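Local atomic coordinates of arginase (Medicago truncatula, PDB entry 6VSS), a protein that catalyses the manganese-dependent hydrolysis of L-arginine to urea and L-ornithine, and also converts agmatine to putrescine, working as a homohexamer. Residues I180-H191 with H200-E209; Y212-G220 with L252-V261. All blocks are in the same frame, centred on the assembly; numbering follows the deposited sequence.

Overall arrangement
Contact 1 (180-191 with 200-209) and contact 2 (212-220 with 252-261) meet on two neighbouring strands of the parallel sheet: Ile180 O accepts from Val217 N at 2.7 Å, a probable hydrogen bond. Their centres lie about 14 Å apart. Contact 1 is mostly buried and gathers the loop after strand 178-183, which carries ligands of both manganese ions, against helix 203-209; it combines metal coordination, a ring stack and bonds to backbone carbonyls. Contact 2 is only partly buried and packs strand 213-221 against the loop leading to strand 264-269. Its valines and leucines make an apolar inner part, while arginines at the rim answer acidic residues and a loop carbonyl.

Contact 1: I180-H191 with H200-E209; sequences ILHFDAHPDLYH and HASPFARIME. With MN (manganese (II) ion), chain I; MN (manganese (II) ion), chain J.
Phe204, on helix 203-209, lays its ring over one face of the His182 imidazole on strand 178-183. Its CB rests 3.7 Å from Leu189 CD2; farther out, CD2 meets Asp188 CB at the ring edge, CE2 comes 3.2 Å from His182 CE1, and CZ lies over His182 CG and CD2. The two planes are 28° apart in this face-to-face stack, and CE1, on the other flank, reaches Ile180 CD1. His182 has CG anti to the backbone N (chi1 164°), which carries its ring to Phe204, and it donates from NE2 to Asp184 OD2 at 2.8 Å, while Gln218 holds its ND1. Phe204 N in turn donates to Asp188 O, tying the helix start to the metal loop.

Farther along, Tyr190 N donates to Ala201 O, and Ser202 OG reaches Tyr190 O at 2.7 Å from above the carbonyl plane. Arg206 NH2 bonds His191 O at 2.8 Å while its NE and NH2 grip Glu209 side-on and its NH1 donates to Tyr197 O.

Asp184 bridges both manganese ions, one through each oxygen; Asp188 OD2 binds one and His186 ND1 the other, with a water between the metals. His160, Asp269 and Asp271 complete the binuclear manganese centre of the arginase fold.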
# COMPACT_ATOMS: atom_id res chain seq x y z
N ILE B 180 -12.58 -13.79 34.18
CA ILE B 180 -12.28 -13.22 32.85
C ILE B 180 -10.92 -13.71 32.35
O ILE B 180 -9.95 -13.71 33.09
CB ILE B 180 -12.35 -11.70 32.85
CG1 ILE B 180 -13.71 -11.18 33.32
CG2 ILE B 180 -11.93 -11.15 31.48
CD1 ILE B 180 -13.79 -9.70 33.37
N LEU B 181 -10.91 -14.12 31.11
CA LEU B 181 -9.69 -14.40 30.35
C LEU B 181 -9.61 -13.26 29.36
O LEU B 181 -10.60 -13.07 28.63
CB LEU B 181 -9.83 -15.72 29.60
CG LEU B 181 -8.69 -15.98 28.62
CD1 LEU B 181 -7.35 -15.94 29.33
CD2 LEU B 181 -8.93 -17.32 27.93
N HIS B 182 -8.54 -12.48 29.44
CA HIS B 182 -8.40 -11.18 28.76
C HIS B 182 -7.10 -11.26 27.98
O HIS B 182 -6.04 -11.40 28.61
CB HIS B 182 -8.50 -10.07 29.79
CG HIS B 182 -8.01 -8.73 29.33
ND1 HIS B 182 -7.35 -7.85 30.19
CD2 HIS B 182 -8.14 -8.08 28.16
CE1 HIS B 182 -7.12 -6.72 29.55
NE2 HIS B 182 -7.57 -6.85 28.29
N PHE B 183 -7.18 -11.21 26.66
CA PHE B 183 -6.01 -11.09 25.75
C PHE B 183 -5.79 -9.62 25.41
O PHE B 183 -6.70 -8.96 24.94
CB PHE B 183 -6.21 -11.91 24.48
CG PHE B 183 -6.36 -13.39 24.73
CD1 PHE B 183 -7.61 -13.96 24.91
CD2 PHE B 183 -5.26 -14.24 24.67
CE1 PHE B 183 -7.77 -15.33 25.08
CE2 PHE B 183 -5.42 -15.61 24.88
CZ PHE B 183 -6.67 -16.14 25.10
N ASP B 184 -4.59 -9.14 25.64
CA ASP B 184 -4.28 -7.72 25.38
C ASP B 184 -2.76 -7.49 25.37
O ASP B 184 -2.09 -8.17 26.11
CB ASP B 184 -4.99 -6.91 26.44
CG ASP B 184 -5.41 -5.54 25.97
OD1 ASP B 184 -4.72 -4.92 25.11
OD2 ASP B 184 -6.49 -5.17 26.37
N ALA B 185 -2.25 -6.53 24.62
CA ALA B 185 -0.90 -5.96 24.85
C ALA B 185 -0.89 -5.13 26.15
O ALA B 185 0.23 -4.97 26.75
CB ALA B 185 -0.46 -5.14 23.67
N HIS B 186 -2.05 -4.64 26.60
CA HIS B 186 -2.18 -3.53 27.57
C HIS B 186 -3.07 -4.00 28.69
O HIS B 186 -4.08 -4.63 28.45
CB HIS B 186 -2.82 -2.27 26.96
CG HIS B 186 -2.23 -1.86 25.66
ND1 HIS B 186 -2.82 -2.19 24.41
CD2 HIS B 186 -1.09 -1.18 25.40
CE1 HIS B 186 -1.98 -1.73 23.47
NE2 HIS B 186 -0.93 -1.09 24.04
N PRO B 187 -2.69 -3.82 29.97
CA PRO B 187 -3.56 -4.32 31.04
C PRO B 187 -4.95 -3.67 31.06
O PRO B 187 -5.84 -4.23 31.68
CB PRO B 187 -2.76 -4.03 32.33
CG PRO B 187 -1.30 -3.90 31.87
CD PRO B 187 -1.38 -3.34 30.46
N ASP B 188 -5.10 -2.47 30.52
CA ASP B 188 -6.35 -1.67 30.62
C ASP B 188 -6.83 -1.57 32.07
O ASP B 188 -8.04 -1.55 32.27
CB ASP B 188 -7.44 -2.27 29.75
CG ASP B 188 -7.18 -2.16 28.26
OD1 ASP B 188 -6.22 -1.44 27.89
OD2 ASP B 188 -8.00 -2.74 27.50
N LEU B 189 -5.91 -1.28 33.01
CA LEU B 189 -6.23 -1.19 34.46
C LEU B 189 -5.93 0.19 35.06
O LEU B 189 -5.99 0.30 36.27
CB LEU B 189 -5.41 -2.27 35.17
CG LEU B 189 -6.09 -3.64 35.16
CD1 LEU B 189 -5.09 -4.75 35.51
CD2 LEU B 189 -7.26 -3.66 36.15
N TYR B 190 -5.66 1.22 34.25
CA TYR B 190 -5.45 2.61 34.74
C TYR B 190 -6.61 3.07 35.62
O TYR B 190 -7.78 2.90 35.22
CB TYR B 190 -5.41 3.60 33.60
CG TYR B 190 -4.11 3.64 32.87
CD1 TYR B 190 -3.09 4.50 33.25
CD2 TYR B 190 -3.91 2.81 31.77
CE1 TYR B 190 -1.91 4.56 32.53
CE2 TYR B 190 -2.74 2.87 31.03
CZ TYR B 190 -1.73 3.73 31.43
OH TYR B 190 -0.57 3.72 30.72
N HIS B 191 -6.33 3.71 36.76
CA HIS B 191 -7.40 4.29 37.61
C HIS B 191 -7.95 5.53 36.91
O HIS B 191 -9.15 5.76 36.99
CB HIS B 191 -6.90 4.64 39.02
CG HIS B 191 -7.93 5.33 39.84
ND1 HIS B 191 -9.16 4.76 40.15
CD2 HIS B 191 -7.92 6.55 40.43
CE1 HIS B 191 -9.85 5.58 40.90
NE2 HIS B 191 -9.12 6.69 41.08
N HIS B 200 -10.51 3.56 27.08
CA HIS B 200 -10.23 2.18 26.62
C HIS B 200 -9.05 1.57 27.38
O HIS B 200 -8.80 0.36 27.19
CB HIS B 200 -10.04 2.15 25.12
CG HIS B 200 -8.74 2.64 24.60
ND1 HIS B 200 -8.28 2.25 23.36
CD2 HIS B 200 -7.82 3.49 25.10
CE1 HIS B 200 -7.14 2.84 23.11
NE2 HIS B 200 -6.84 3.62 24.13
N ALA B 201 -8.43 2.34 28.28
CA ALA B 201 -7.28 1.96 29.12
C ALA B 201 -7.67 1.76 30.61
O ALA B 201 -6.73 1.53 31.42
CB ALA B 201 -6.22 3.05 28.98
N SER B 202 -8.95 1.92 30.97
CA SER B 202 -9.52 1.67 32.34
C SER B 202 -10.70 0.69 32.39
O SER B 202 -11.27 0.50 33.46
CB SER B 202 -9.94 2.96 32.93
OG SER B 202 -8.81 3.80 32.94
N PRO B 203 -11.11 -0.01 31.30
CA PRO B 203 -12.27 -0.86 31.43
C PRO B 203 -12.10 -1.79 32.62
O PRO B 203 -13.03 -1.99 33.34
CB PRO B 203 -12.37 -1.62 30.11
CG PRO B 203 -11.06 -1.36 29.36
CD PRO B 203 -10.54 -0.06 29.94
N PHE B 204 -10.92 -2.37 32.79
CA PHE B 204 -10.76 -3.44 33.79
C PHE B 204 -10.60 -2.83 35.20
O PHE B 204 -10.88 -3.53 36.14
CB PHE B 204 -9.66 -4.41 33.39
CG PHE B 204 -10.07 -5.22 32.19
CD1 PHE B 204 -11.00 -6.24 32.32
CD2 PHE B 204 -9.65 -4.86 30.92
CE1 PHE B 204 -11.41 -6.96 31.21
CE2 PHE B 204 -10.11 -5.55 29.80
CZ PHE B 204 -10.96 -6.61 29.95
N ALA B 205 -10.17 -1.58 35.34
CA ALA B 205 -10.25 -0.88 36.64
C ALA B 205 -11.73 -0.73 37.02
O ALA B 205 -12.08 -1.10 38.12
CB ALA B 205 -9.51 0.44 36.58
N ARG B 206 -12.58 -0.29 36.08
CA ARG B 206 -14.04 -0.16 36.33
C ARG B 206 -14.57 -1.52 36.79
O ARG B 206 -15.26 -1.61 37.84
CB ARG B 206 -14.73 0.36 35.07
CG ARG B 206 -14.19 1.69 34.55
CD ARG B 206 -14.42 2.87 35.49
NE ARG B 206 -13.30 3.12 36.40
CZ ARG B 206 -12.17 3.78 36.12
NH1 ARG B 206 -11.93 4.29 34.92
NH2 ARG B 206 -11.25 3.90 37.06
N ILE B 207 -14.22 -2.57 36.06
CA ILE B 207 -14.82 -3.92 36.26
C ILE B 207 -14.41 -4.35 37.65
O ILE B 207 -15.30 -4.61 38.46
CB ILE B 207 -14.39 -4.89 35.15
CG1 ILE B 207 -15.12 -4.62 33.84
CG2 ILE B 207 -14.54 -6.32 35.59
CD1 ILE B 207 -14.42 -5.21 32.60
N MET B 208 -13.10 -4.39 37.90
CA MET B 208 -12.53 -4.81 39.19
C MET B 208 -13.08 -3.91 40.32
O MET B 208 -13.51 -4.46 41.33
CB MET B 208 -11.00 -4.74 39.16
CG MET B 208 -10.32 -5.81 38.30
SD MET B 208 -11.16 -7.42 38.10
CE MET B 208 -10.33 -8.30 39.42
N GLU B 209 -13.10 -2.58 40.17
CA GLU B 209 -13.68 -1.67 41.19
C GLU B 209 -15.08 -2.16 41.55
O GLU B 209 -15.40 -2.07 42.71
CB GLU B 209 -13.83 -0.23 40.70
CG GLU B 209 -12.52 0.50 40.58
CD GLU B 209 -12.46 1.65 39.60
OE1 GLU B 209 -11.35 2.17 39.38
OE2 GLU B 209 -13.53 2.06 39.07
MN MN I . -4.80 -3.18 23.72
MN MN J . -7.34 -3.39 25.53
O HOH W 1 -5.71 -2.14 25.39

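Contact 2: Y212-G220 with L252-V261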
# COMPACT_ATOMS: atom_id res chain seq x y z
N TYR B 212 -17.20 -6.95 39.63
CA TYR B 212 -18.02 -7.70 38.64
C TYR B 212 -17.28 -8.95 38.25
O TYR B 212 -17.89 -9.85 37.73
CB TYR B 212 -18.34 -6.83 37.42
CG TYR B 212 -19.18 -5.63 37.74
CD1 TYR B 212 -20.48 -5.80 38.21
CD2 TYR B 212 -18.68 -4.34 37.61
CE1 TYR B 212 -21.28 -4.71 38.50
CE2 TYR B 212 -19.48 -3.24 37.90
CZ TYR B 212 -20.77 -3.43 38.36
OH TYR B 212 -21.57 -2.38 38.67
N ALA B 213 -15.97 -8.99 38.49
CA ALA B 213 -15.08 -10.12 38.14
C ALA B 213 -14.32 -10.59 39.38
O ALA B 213 -14.05 -9.74 40.24
CB ALA B 213 -14.15 -9.73 37.03
N ARG B 214 -14.04 -11.89 39.48
CA ARG B 214 -13.20 -12.47 40.56
C ARG B 214 -11.78 -12.63 40.02
O ARG B 214 -10.98 -11.78 40.28
CB ARG B 214 -13.82 -13.78 41.04
CG ARG B 214 -13.01 -14.49 42.11
CD ARG B 214 -13.72 -15.78 42.49
NE ARG B 214 -13.68 -16.69 41.36
CZ ARG B 214 -13.67 -18.00 41.44
NH1 ARG B 214 -13.72 -18.59 42.63
NH2 ARG B 214 -13.63 -18.72 40.33
N ARG B 215 -11.52 -13.66 39.23
CA ARG B 215 -10.25 -13.82 38.52
C ARG B 215 -10.27 -13.00 37.24
O ARG B 215 -11.36 -12.76 36.65
CB ARG B 215 -10.01 -15.30 38.27
CG ARG B 215 -9.90 -16.10 39.57
CD ARG B 215 -9.52 -17.54 39.31
NE ARG B 215 -8.22 -17.63 38.67
CZ ARG B 215 -7.81 -18.66 37.96
NH1 ARG B 215 -8.58 -19.72 37.76
NH2 ARG B 215 -6.60 -18.64 37.43
N LEU B 216 -9.13 -12.42 36.93
CA LEU B 216 -8.88 -11.73 35.65
C LEU B 216 -7.54 -12.26 35.18
O LEU B 216 -6.52 -11.91 35.77
CB LEU B 216 -8.84 -10.22 35.89
CG LEU B 216 -8.27 -9.37 34.75
CD1 LEU B 216 -8.91 -9.70 33.41
CD2 LEU B 216 -8.46 -7.90 35.11
N VAL B 217 -7.55 -13.10 34.19
CA VAL B 217 -6.30 -13.74 33.69
C VAL B 217 -5.92 -13.01 32.42
O VAL B 217 -6.73 -13.06 31.51
CB VAL B 217 -6.53 -15.22 33.45
CG1 VAL B 217 -5.27 -15.91 32.97
CG2 VAL B 217 -7.08 -15.87 34.70
N GLN B 218 -4.79 -12.30 32.42
CA GLN B 218 -4.40 -11.41 31.31
C GLN B 218 -3.28 -12.11 30.56
O GLN B 218 -2.31 -12.53 31.21
CB GLN B 218 -3.94 -10.04 31.81
CG GLN B 218 -4.95 -9.39 32.76
CD GLN B 218 -4.71 -7.91 32.93
OE1 GLN B 218 -3.65 -7.46 33.37
NE2 GLN B 218 -5.69 -7.12 32.53
N VAL B 219 -3.33 -12.12 29.26
CA VAL B 219 -2.31 -12.82 28.43
C VAL B 219 -1.91 -11.92 27.25
O VAL B 219 -2.79 -11.39 26.60
CB VAL B 219 -2.87 -14.17 27.97
CG1 VAL B 219 -1.90 -14.93 27.07
CG2 VAL B 219 -3.27 -15.01 29.15
N GLY B 220 -0.61 -11.85 26.97
CA GLY B 220 0.00 -11.05 25.89
C GLY B 220 0.52 -9.69 26.35
O GLY B 220 0.97 -8.91 25.51
N LEU B 252 -1.06 -21.84 30.92
CA LEU B 252 -2.00 -21.05 30.08
C LEU B 252 -2.76 -22.02 29.18
O LEU B 252 -3.95 -21.78 28.95
CB LEU B 252 -1.22 -19.99 29.28
CG LEU B 252 -0.61 -18.89 30.14
CD1 LEU B 252 0.23 -17.95 29.29
CD2 LEU B 252 -1.69 -18.13 30.91
N GLU B 253 -2.11 -23.10 28.75
CA GLU B 253 -2.73 -24.20 27.97
C GLU B 253 -3.57 -25.15 28.84
O GLU B 253 -3.95 -26.19 28.37
CB GLU B 253 -1.61 -24.95 27.24
CG GLU B 253 -0.93 -24.05 26.24
CD GLU B 253 0.07 -24.81 25.40
OE1 GLU B 253 0.43 -25.93 25.80
OE2 GLU B 253 0.50 -24.27 24.36
N ASN B 254 -3.96 -24.79 30.04
CA ASN B 254 -4.80 -25.69 30.86
C ASN B 254 -5.56 -24.90 31.89
O ASN B 254 -5.68 -25.37 33.01
CB ASN B 254 -3.97 -26.69 31.66
CG ASN B 254 -3.15 -27.61 30.78
OD1 ASN B 254 -3.64 -28.60 30.26
ND2 ASN B 254 -1.89 -27.26 30.61
N LEU B 255 -6.06 -23.75 31.51
CA LEU B 255 -6.83 -22.89 32.41
C LEU B 255 -8.19 -23.51 32.68
O LEU B 255 -8.77 -24.11 31.77
CB LEU B 255 -7.01 -21.53 31.74
CG LEU B 255 -5.75 -20.69 31.65
CD1 LEU B 255 -6.03 -19.49 30.75
CD2 LEU B 255 -5.33 -20.27 33.05
N LYS B 256 -8.65 -23.36 33.91
CA LYS B 256 -9.99 -23.82 34.33
C LYS B 256 -10.64 -22.68 35.10
O LYS B 256 -10.21 -22.39 36.23
CB LYS B 256 -9.86 -25.11 35.14
CG LYS B 256 -8.92 -26.12 34.48
CD LYS B 256 -8.74 -27.53 35.13
CE LYS B 256 -7.62 -28.27 34.43
NZ LYS B 256 -7.65 -29.72 34.70
N LEU B 257 -11.57 -21.99 34.47
CA LEU B 257 -12.04 -20.71 35.03
C LEU B 257 -13.49 -20.89 35.42
O LEU B 257 -14.11 -21.80 34.90
CB LEU B 257 -11.87 -19.56 34.03
CG LEU B 257 -10.44 -19.07 33.74
CD1 LEU B 257 -10.45 -17.80 32.87
CD2 LEU B 257 -9.66 -18.76 34.99
N GLY B 258 -13.98 -20.03 36.30
CA GLY B 258 -15.42 -19.92 36.56
C GLY B 258 -15.88 -20.87 37.66
O GLY B 258 -17.05 -20.78 38.04
N GLU B 259 -15.03 -21.75 38.17
CA GLU B 259 -15.51 -22.75 39.17
C GLU B 259 -15.93 -22.00 40.43
O GLU B 259 -15.05 -21.39 41.09
CB GLU B 259 -14.50 -23.87 39.36
CG GLU B 259 -14.37 -24.76 38.10
CD GLU B 259 -13.71 -26.12 38.28
OE1 GLU B 259 -14.36 -27.05 38.85
OE2 GLU B 259 -12.53 -26.28 37.83
N GLY B 260 -17.24 -21.99 40.70
CA GLY B 260 -17.87 -21.42 41.91
C GLY B 260 -18.29 -19.97 41.71
O GLY B 260 -18.61 -19.31 42.71
N VAL B 261 -18.23 -19.43 40.48
CA VAL B 261 -18.86 -18.10 40.23
C VAL B 261 -19.82 -18.32 39.07
O VAL B 261 -20.07 -19.47 38.76
CB VAL B 261 -17.83 -16.98 39.98
CG1 VAL B 261 -17.04 -16.65 41.22
CG2 VAL B 261 -16.89 -17.30 38.82
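This is a partly buried packing contact between one strand of the parallel sheet and the end of helix 245-252 with the irregular connection that follows it into strand 264-269. Alternate residues of strand 213-221, Arg215, Val217 and Val219, direct their side chains at this partner, whereas Leu216 turns to the other face of the sheet, against helix 203-209.

The inner part is apolar. Val219 CG2 and Leu252 CD2 reach toward each other tip to tip, 3.9 Å apart. Two residues earlier on the strand, Val217 spreads its two methyls over separate leucines, CG2 against Leu257 CD2 at 3.9 Å and CG1 more distantly against Leu255 CD1.

Toward the surface the same Leu257 CD2 sits over one face of the Arg215 guanidinium, 3.1 Å from NH1. The Arg215 chain runs extended through chi2 and bends at chi3 (62°), which turns that flat group across the methyl, and NH2 forms a salt bridge with Glu238. An alanine in place of Arg215 would probably leave Glu238 without this charged mate and uncover the outer side of Leu257.

Arg214 closes the rim. Val261 CG1 lies over one face of its guanidinium, 3.4 Å from NE, while NH2 donates to Glu259 O at 3.1 Å in a bent bond (137°) that arrives from above the carbonyl plane. Asp179 takes a salt bridge from the same NH2 and also accepts from Gly258 N, so it links arginine and loop. The receiving loop is shaped by a type II beta turn from Gly258 to Val261, closed by Val261 N to Gly258 O at 3.0 Å. Such packing of a helix-to-strand connection against a sheet face belongs to the alpha/beta architecture of the arginase fold.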